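Side-chain contacts in solute Binding Protein, BlMnBP1 in complex with mannotriose (Bifidobacterium, PDB 6FUV), which binds manno-oligosaccharides, here mannotriose, and probably hands them to an ABC transporter that takes up products of beta-mannan: residues T7-K12 against D109-L114; D44-E49 against S335-G340; G339-V344 against D352-F357. All blocks are in the same frame, centred on the assembly; numbering follows the deposited sequence.

Interaction 1: residues T7-K12 against D109-L114; sequences TYPEIK and DKEIKL
Carboxylate oxygen OE1 of Glu111 lies at the edge of the Tyr8 ring, close to the ring plane and 3.3 Å from Tyr8 CD1, with the carboxylate plane turned 75° from that of the ring. The same oxygen approaches the backbone of the next residue, Pro9 CA to Glu111 OE1 being 3.2 Å, so it rests in the corner between the ring edge and the proline. A bend in the Glu111 chain at chi2 (-105°) brings the carboxylate round to this corner, and CB of Glu111 also meets the ring, 3.9 Å from Tyr8 CE1. The charge itself is answered by Lys326, which makes a salt bridge to Glu111 OE1 and also hydrogen-bonds the backbone oxygens of Tyr8 and Ile11. Lys326 belongs to helix 315-330; both segments are thus gathered on one helix of a periplasmic-binding-protein fold, the N-terminal arm before strand 22-28 lying beside the loop that follows helix 105-108.

Apolar contact comes from Ile112, whose CG2 branch reaches the hydroxyl end of the tyrosine, 3.6 Å from Tyr8 OH and 4.1 Å from Tyr8 CZ. Thr329 of helix 315-330 touches both of these side chains.

No direct hydrogen bond joins the segments, but one water does: it accepts from the phenol, 2.7 Å from Tyr8 OH, and donates to the backbone, 3.1 Å from Glu111 O. The water stands in the plane of the Tyr8 ring.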
# COMPACT_ATOMS: atom_id res chain seq x y z
N THR A 7 -22.38 -8.54 13.93
CA THR A 7 -21.48 -8.56 12.78
C THR A 7 -21.68 -7.34 11.90
O THR A 7 -22.68 -6.63 11.98
CB THR A 7 -21.66 -9.84 11.95
OG1 THR A 7 -22.96 -9.88 11.33
CG2 THR A 7 -21.47 -11.07 12.79
N TYR A 8 -20.71 -7.09 11.03
CA TYR A 8 -20.72 -5.89 10.19
C TYR A 8 -21.92 -5.83 9.25
O TYR A 8 -22.56 -4.77 9.16
CB TYR A 8 -19.38 -5.80 9.43
CG TYR A 8 -19.20 -4.68 8.45
CD1 TYR A 8 -19.92 -4.65 7.25
CD2 TYR A 8 -18.28 -3.68 8.68
CE1 TYR A 8 -19.72 -3.59 6.35
CE2 TYR A 8 -18.10 -2.66 7.77
CZ TYR A 8 -18.82 -2.63 6.61
OH TYR A 8 -18.60 -1.57 5.74
N PRO A 9 -22.34 -6.92 8.59
CA PRO A 9 -23.54 -6.80 7.74
C PRO A 9 -24.77 -6.46 8.54
O PRO A 9 -25.71 -5.86 8.01
CB PRO A 9 -23.65 -8.19 7.07
CG PRO A 9 -22.25 -8.74 7.12
CD PRO A 9 -21.69 -8.23 8.46
N GLU A 10 -24.78 -6.80 9.81
CA GLU A 10 -25.98 -6.60 10.60
C GLU A 10 -26.09 -5.19 11.14
O GLU A 10 -27.17 -4.83 11.60
CB GLU A 10 -26.00 -7.57 11.78
CG GLU A 10 -25.93 -9.06 11.43
CD GLU A 10 -25.87 -9.92 12.68
OE1 GLU A 10 -24.96 -9.73 13.52
OE2 GLU A 10 -26.76 -10.79 12.82
N ILE A 11 -25.03 -4.38 11.04
CA ILE A 11 -25.00 -3.06 11.66
C ILE A 11 -25.82 -2.06 10.84
O ILE A 11 -25.48 -1.75 9.70
CB ILE A 11 -23.56 -2.55 11.82
CG1 ILE A 11 -22.89 -3.22 13.02
CG2 ILE A 11 -23.53 -1.09 11.96
CD1 ILE A 11 -21.41 -3.03 13.01
N LYS A 12 -26.83 -1.49 11.47
CA LYS A 12 -27.60 -0.40 10.86
C LYS A 12 -27.15 0.93 11.46
O LYS A 12 -27.50 1.28 12.59
CB LYS A 12 -29.09 -0.63 11.08
CG LYS A 12 -29.59 -1.92 10.44
CD LYS A 12 -31.08 -2.04 10.63
CE LYS A 12 -31.63 -3.20 9.88
NZ LYS A 12 -33.07 -3.42 10.25
N ASP A 109 -18.52 -9.82 1.31
CA ASP A 109 -18.26 -9.57 -0.11
C ASP A 109 -19.41 -8.85 -0.80
O ASP A 109 -19.19 -8.20 -1.83
CB ASP A 109 -17.95 -10.91 -0.78
CG ASP A 109 -17.74 -10.79 -2.28
OD1 ASP A 109 -16.87 -10.00 -2.74
OD2 ASP A 109 -18.44 -11.51 -3.00
N LYS A 110 -20.60 -8.88 -0.23
CA LYS A 110 -21.72 -8.06 -0.70
C LYS A 110 -21.68 -6.64 -0.16
O LYS A 110 -22.41 -5.77 -0.65
CB LYS A 110 -23.02 -8.72 -0.26
CG LYS A 110 -23.19 -10.14 -0.74
CD LYS A 110 -24.14 -10.85 0.17
CE LYS A 110 -24.39 -12.27 -0.27
NZ LYS A 110 -25.71 -12.71 0.44
N GLU A 111 -20.83 -6.37 0.83
CA GLU A 111 -20.75 -5.09 1.50
C GLU A 111 -19.53 -4.29 1.12
O GLU A 111 -19.64 -3.10 0.95
CB GLU A 111 -20.74 -5.28 3.02
CG GLU A 111 -22.03 -5.84 3.61
CD GLU A 111 -22.83 -4.77 4.33
OE1 GLU A 111 -22.72 -4.65 5.56
OE2 GLU A 111 -23.53 -4.00 3.66
N ILE A 112 -18.35 -4.91 1.01
CA ILE A 112 -17.12 -4.19 0.73
C ILE A 112 -16.36 -4.83 -0.42
O ILE A 112 -16.50 -6.02 -0.69
CB ILE A 112 -16.21 -4.11 2.00
CG1 ILE A 112 -15.88 -5.51 2.53
CG2 ILE A 112 -16.90 -3.31 3.04
CD1 ILE A 112 -14.68 -5.55 3.48
N LYS A 113 -15.53 -4.05 -1.07
CA LYS A 113 -14.47 -4.58 -1.91
C LYS A 113 -13.42 -5.33 -1.08
O LYS A 113 -13.19 -5.06 0.09
CB LYS A 113 -13.82 -3.43 -2.67
CG LYS A 113 -14.74 -2.65 -3.66
CD LYS A 113 -13.96 -1.67 -4.50
CE LYS A 113 -14.85 -0.76 -5.37
NZ LYS A 113 -15.87 -0.05 -4.60
N LEU A 114 -12.79 -6.30 -1.70
CA LEU A 114 -11.61 -6.93 -1.13
C LEU A 114 -11.91 -7.67 0.16
O LEU A 114 -11.07 -7.75 1.05
CB LEU A 114 -10.52 -5.88 -0.93
CG LEU A 114 -10.09 -5.11 -2.17
CD1 LEU A 114 -9.19 -3.93 -1.81
CD2 LEU A 114 -9.40 -6.02 -3.10
O HOH W 1 -20.17 -1.63 3.59

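Interaction 2: residues D44-E49 against S335-G340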
# COMPACT_ATOMS: atom_id res chain seq x y z
N ASP A 44 -9.56 14.14 13.81
CA ASP A 44 -10.57 14.71 14.71
C ASP A 44 -11.78 15.23 13.93
O ASP A 44 -12.93 15.06 14.33
CB ASP A 44 -9.97 15.86 15.55
CG ASP A 44 -9.05 15.38 16.67
OD1 ASP A 44 -9.16 14.23 17.13
OD2 ASP A 44 -8.20 16.15 17.07
N ALA A 45 -11.52 15.84 12.79
CA ALA A 45 -12.57 16.22 11.87
C ALA A 45 -13.48 15.05 11.49
O ALA A 45 -14.70 15.20 11.39
CB ALA A 45 -11.93 16.82 10.61
N TYR A 46 -12.90 13.88 11.25
CA TYR A 46 -13.76 12.75 10.93
C TYR A 46 -14.52 12.31 12.17
O TYR A 46 -15.69 11.92 12.11
CB TYR A 46 -12.95 11.57 10.36
CG TYR A 46 -12.46 11.76 8.95
CD1 TYR A 46 -13.31 11.68 7.89
CD2 TYR A 46 -11.14 11.99 8.69
CE1 TYR A 46 -12.86 11.89 6.57
CE2 TYR A 46 -10.68 12.17 7.37
CZ TYR A 46 -11.54 12.12 6.35
OH TYR A 46 -11.09 12.29 5.05
N ILE A 47 -13.83 12.32 13.31
CA ILE A 47 -14.44 11.80 14.52
C ILE A 47 -15.59 12.71 14.95
O ILE A 47 -16.65 12.25 15.38
CB ILE A 47 -13.36 11.62 15.60
CG1 ILE A 47 -12.43 10.48 15.18
CG2 ILE A 47 -14.03 11.42 16.97
CD1 ILE A 47 -11.16 10.40 15.92
N LYS A 48 -15.41 14.02 14.79
CA LYS A 48 -16.49 14.95 15.06
C LYS A 48 -17.72 14.61 14.23
O LYS A 48 -18.85 14.63 14.74
CB LYS A 48 -16.00 16.35 14.76
CG LYS A 48 -16.96 17.47 15.18
CD LYS A 48 -16.81 18.69 14.26
CE LYS A 48 -18.04 18.89 13.37
NZ LYS A 48 -19.06 19.80 14.00
N GLU A 49 -17.51 14.29 12.95
CA GLU A 49 -18.63 13.90 12.10
C GLU A 49 -19.23 12.59 12.56
O GLU A 49 -20.46 12.45 12.58
CB GLU A 49 -18.19 13.83 10.65
CG GLU A 49 -18.08 15.22 10.00
CD GLU A 49 -17.20 15.22 8.74
OE1 GLU A 49 -17.01 14.12 8.13
OE2 GLU A 49 -16.69 16.32 8.37
N SER A 335 -11.79 7.80 1.73
CA SER A 335 -11.21 7.39 0.45
C SER A 335 -11.17 8.53 -0.57
O SER A 335 -10.22 8.64 -1.35
CB SER A 335 -12.00 6.22 -0.08
OG SER A 335 -13.28 6.59 -0.42
N LYS A 336 -12.13 9.41 -0.53
CA LYS A 336 -12.23 10.48 -1.52
C LYS A 336 -11.29 11.64 -1.24
O LYS A 336 -11.02 12.43 -2.14
CB LYS A 336 -13.67 11.00 -1.55
CG LYS A 336 -14.71 9.97 -1.92
CD LYS A 336 -16.10 10.55 -2.10
CE LYS A 336 -17.10 9.41 -2.37
NZ LYS A 336 -18.53 9.79 -2.24
N ASN A 337 -10.79 11.77 -0.03
CA ASN A 337 -9.83 12.82 0.28
C ASN A 337 -8.39 12.32 0.34
O ASN A 337 -7.47 13.12 0.27
CB ASN A 337 -10.16 13.45 1.63
CG ASN A 337 -11.53 14.06 1.68
OD1 ASN A 337 -11.93 14.80 0.78
ND2 ASN A 337 -12.27 13.76 2.74
N GLU A 338 -8.19 11.03 0.49
CA GLU A 338 -6.87 10.44 0.65
C GLU A 338 -6.42 9.62 -0.56
O GLU A 338 -5.58 8.71 -0.44
CB GLU A 338 -6.87 9.59 1.91
CG GLU A 338 -7.15 10.45 3.15
CD GLU A 338 -6.07 11.49 3.37
OE1 GLU A 338 -4.93 11.17 3.01
OE2 GLU A 338 -6.38 12.62 3.89
N GLY A 339 -6.93 9.95 -1.73
CA GLY A 339 -6.49 9.30 -2.94
C GLY A 339 -6.89 7.86 -3.02
O GLY A 339 -6.14 7.08 -3.55
N GLY A 340 -8.05 7.50 -2.47
CA GLY A 340 -8.47 6.12 -2.32
C GLY A 340 -9.56 5.67 -3.26
O GLY A 340 -10.31 6.50 -3.77
O HOH W 2 -8.72 13.14 5.13
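Tyr46, on helix 43-53, meets Asn337 through its phenol oxygen. The bond is nearly straight: Asn337 ND2 donates to Tyr46 OH at 3.0 Å with an N-H...O angle of 169°, and the phenol oxygen lies almost in the amide plane. The two side chains run past each other in opposite directions, ring and amide planes 41° apart, and ND2 of Asn337 reaches the ring end obliquely, 4.0 Å from Tyr46 CZ. Apolar atoms add little; Asn337 CB stands 3.7 Å from Tyr46 OH. With CG of Asn337 beside its backbone N (chi1 -59°), the amide is carried over to the phenol.

Glu338, the next residue, has its CB turned toward 44-49 but meets Tyr46 through water. The water lies in the plane of the ring, accepts from the phenol at a short 2.5 Å from Tyr46 OH, and donates to the carboxylate at 2.7 Å from Glu338 OE2. That carboxylate has further partners: Arg30 makes a salt bridge to OE1, and Tyr38 a hydrogen bond to OE2. Met33, Lys41 and Ser332 pack on Tyr46 as well. The contact joins helix 43-53 of the solute-binding-protein fold to the short helical segment around 335-337 and the loop after it; the Tyr46 side chain is about 13 Å from a bound mannose unit. A phenylalanine in place of Tyr46 would probably keep the ring packing but leave the Asn337 N-H without its acceptor and the water without the phenol, though still beside Glu338.

The phenol therefore works in both directions, accepting from the amide and donating to the water, and this pairing holds Asn337 and the probably charged Glu338, the latter through water, on one phenol oxygen.

Interaction 3: residues G339-V344 against D352-F357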
# COMPACT_ATOMS: atom_id res chain seq x y z
N GLY A 339 -6.93 9.95 -1.73
CA GLY A 339 -6.49 9.30 -2.94
C GLY A 339 -6.89 7.86 -3.02
O GLY A 339 -6.14 7.08 -3.55
N GLY A 340 -8.05 7.50 -2.47
CA GLY A 340 -8.47 6.12 -2.32
C GLY A 340 -9.56 5.67 -3.26
O GLY A 340 -10.31 6.50 -3.77
N ILE A 341 -9.69 4.38 -3.49
CA ILE A 341 -10.84 3.81 -4.19
C ILE A 341 -11.83 3.47 -3.09
O ILE A 341 -11.46 2.81 -2.12
CB ILE A 341 -10.43 2.62 -5.07
CG1 ILE A 341 -9.63 3.17 -6.27
CG2 ILE A 341 -11.64 1.94 -5.62
CD1 ILE A 341 -8.96 2.14 -7.10
N PRO A 342 -13.09 3.85 -3.21
CA PRO A 342 -14.04 3.56 -2.12
C PRO A 342 -14.21 2.07 -1.93
O PRO A 342 -14.23 1.30 -2.88
CB PRO A 342 -15.34 4.22 -2.59
CG PRO A 342 -15.21 4.27 -4.11
CD PRO A 342 -13.73 4.49 -4.37
N ILE A 343 -14.33 1.68 -0.66
CA ILE A 343 -14.44 0.26 -0.33
C ILE A 343 -15.86 -0.26 -0.30
O ILE A 343 -16.07 -1.47 -0.46
CB ILE A 343 -13.75 0.01 1.03
CG1 ILE A 343 -12.24 0.10 0.88
CG2 ILE A 343 -14.05 -1.35 1.60
CD1 ILE A 343 -11.67 -0.97 -0.16
N VAL A 344 -16.85 0.60 -0.13
CA VAL A 344 -18.21 0.12 -0.33
C VAL A 344 -18.26 -0.61 -1.67
O VAL A 344 -17.86 -0.07 -2.71
CB VAL A 344 -19.21 1.29 -0.28
CG1 VAL A 344 -20.58 0.77 -0.68
CG2 VAL A 344 -19.29 1.94 1.07
N ASP A 352 -10.13 12.14 -8.66
CA ASP A 352 -9.36 12.65 -9.79
C ASP A 352 -7.93 12.15 -9.78
O ASP A 352 -7.20 12.41 -10.74
CB ASP A 352 -9.38 14.19 -9.77
CG ASP A 352 -8.60 14.76 -8.62
OD1 ASP A 352 -8.76 14.28 -7.47
OD2 ASP A 352 -7.78 15.68 -8.87
N THR A 353 -7.52 11.44 -8.73
CA THR A 353 -6.18 10.90 -8.66
C THR A 353 -5.87 10.00 -9.84
O THR A 353 -4.70 9.80 -10.14
CB THR A 353 -6.01 10.07 -7.36
OG1 THR A 353 -6.64 10.76 -6.26
CG2 THR A 353 -4.59 9.81 -7.07
N TYR A 354 -6.88 9.44 -10.51
CA TYR A 354 -6.65 8.46 -11.56
C TYR A 354 -6.87 9.03 -12.96
O TYR A 354 -7.24 8.32 -13.87
CB TYR A 354 -7.56 7.25 -11.34
CG TYR A 354 -7.08 6.35 -10.24
CD1 TYR A 354 -7.40 6.61 -8.93
CD2 TYR A 354 -6.25 5.25 -10.52
CE1 TYR A 354 -6.89 5.81 -7.91
CE2 TYR A 354 -5.81 4.44 -9.51
CZ TYR A 354 -6.12 4.74 -8.20
OH TYR A 354 -5.58 3.93 -7.17
N GLU A 355 -6.64 10.31 -13.16
CA GLU A 355 -6.99 10.88 -14.46
C GLU A 355 -6.00 10.53 -15.57
O GLU A 355 -6.31 10.74 -16.74
CB GLU A 355 -7.13 12.40 -14.36
CG GLU A 355 -5.87 13.18 -14.58
CD GLU A 355 -6.12 14.70 -14.40
OE1 GLU A 355 -7.31 15.11 -14.41
OE2 GLU A 355 -5.12 15.46 -14.26
N HIS A 356 -4.85 9.95 -15.24
CA HIS A 356 -3.96 9.40 -16.26
C HIS A 356 -4.09 7.89 -16.40
O HIS A 356 -3.24 7.26 -17.01
CB HIS A 356 -2.53 9.77 -15.93
CG HIS A 356 -2.29 11.23 -15.85
ND1 HIS A 356 -2.45 12.06 -16.93
CD2 HIS A 356 -1.90 12.00 -14.82
CE1 HIS A 356 -2.18 13.29 -16.57
NE2 HIS A 356 -1.82 13.28 -15.30
N PHE A 357 -5.13 7.29 -15.86
CA PHE A 357 -5.33 5.85 -15.83
C PHE A 357 -6.47 5.41 -16.74
O PHE A 357 -6.92 4.27 -16.63
CB PHE A 357 -5.59 5.39 -14.38
CG PHE A 357 -4.35 5.19 -13.57
CD1 PHE A 357 -3.52 6.24 -13.29
CD2 PHE A 357 -3.99 3.95 -13.12
CE1 PHE A 357 -2.35 6.05 -12.58
CE2 PHE A 357 -2.82 3.75 -12.40
CZ PHE A 357 -2.01 4.80 -12.12
O HOH W 3 -6.56 4.65 -4.82
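Ile341 and Tyr354 meet in the loop region between helix 334-337 and strand 361-364 of this periplasmic-binding-protein fold, and the Tyr354 side chain is about 9 Å from a bound mannose unit. Ile341 pairs through its backbone with Gly131 on strand 123-132 of the larger sheet, while 352-357 touches strand 284-288 of the four-stranded sheet, which places the contact between the two sheets. Tyr354 also opens a type I beta turn that ends at Phe357, closed by the bond from Phe357 N to Tyr354 O at 3.1 Å.

The apolar part rests on the end of the isoleucine chain. CD1 of Ile341 reaches the hydroxyl end of the ring obliquely, 3.8 Å from Tyr354 OH and 4.0 Å from Tyr354 CZ, while CG1 of Ile341 lies 4.1 Å from Tyr354 CE1. The two side chains cross at about a right angle. Because chi1 of Ile341 is -71°, CG1 stands beside the backbone N and the methyl beyond it comes nearer to the tyrosine than the start of the side chain would suggest. Ala268 also touches Tyr354.

A second contact is made at the backbone. Gly339, at a positive phi of 68°, brings its CA to 3.6 Å from Thr353 OG1 in the closest pairing of the two chain traces. Thr353 turns its CB toward 339-344, and its side chain also touches Tyr286 of strand 284-288.

The polar part passes through the phenol of Tyr354, which hydrogen-bonds Thr133 OG1. No direct hydrogen bond spans the segments. A water standing in the plane of the tyrosine ring joins them instead: it accepts from the phenol at 2.6 Å from Tyr354 OH, and donates to the backbone at 2.8 Å from Gly339 O.

In the fold
From the N terminus, the arm 7-12 meets 109-114 in interaction 1, closing a loop that takes in helix 43-53 and joining the arm to the loop after helix 105-108. Interaction 2 starts within that loop and closes far later, tying helix 43-53 to 335-340, so the two cross. Interaction 3 follows interaction 1 in series and begins where interaction 2 ends, sharing Gly339 and Gly340; it closes a short loop of seven intervening residues and joins 339-344 to the segment beside strand 284-288. The loop 339-344 is the common link: Lys113 N hydrogen-bonds Ile343 O, tying it to interaction 1, while Ser335 packs on Pro342. Interactions 1 and 2 do not touch, their nearest atoms about 8 Å apart.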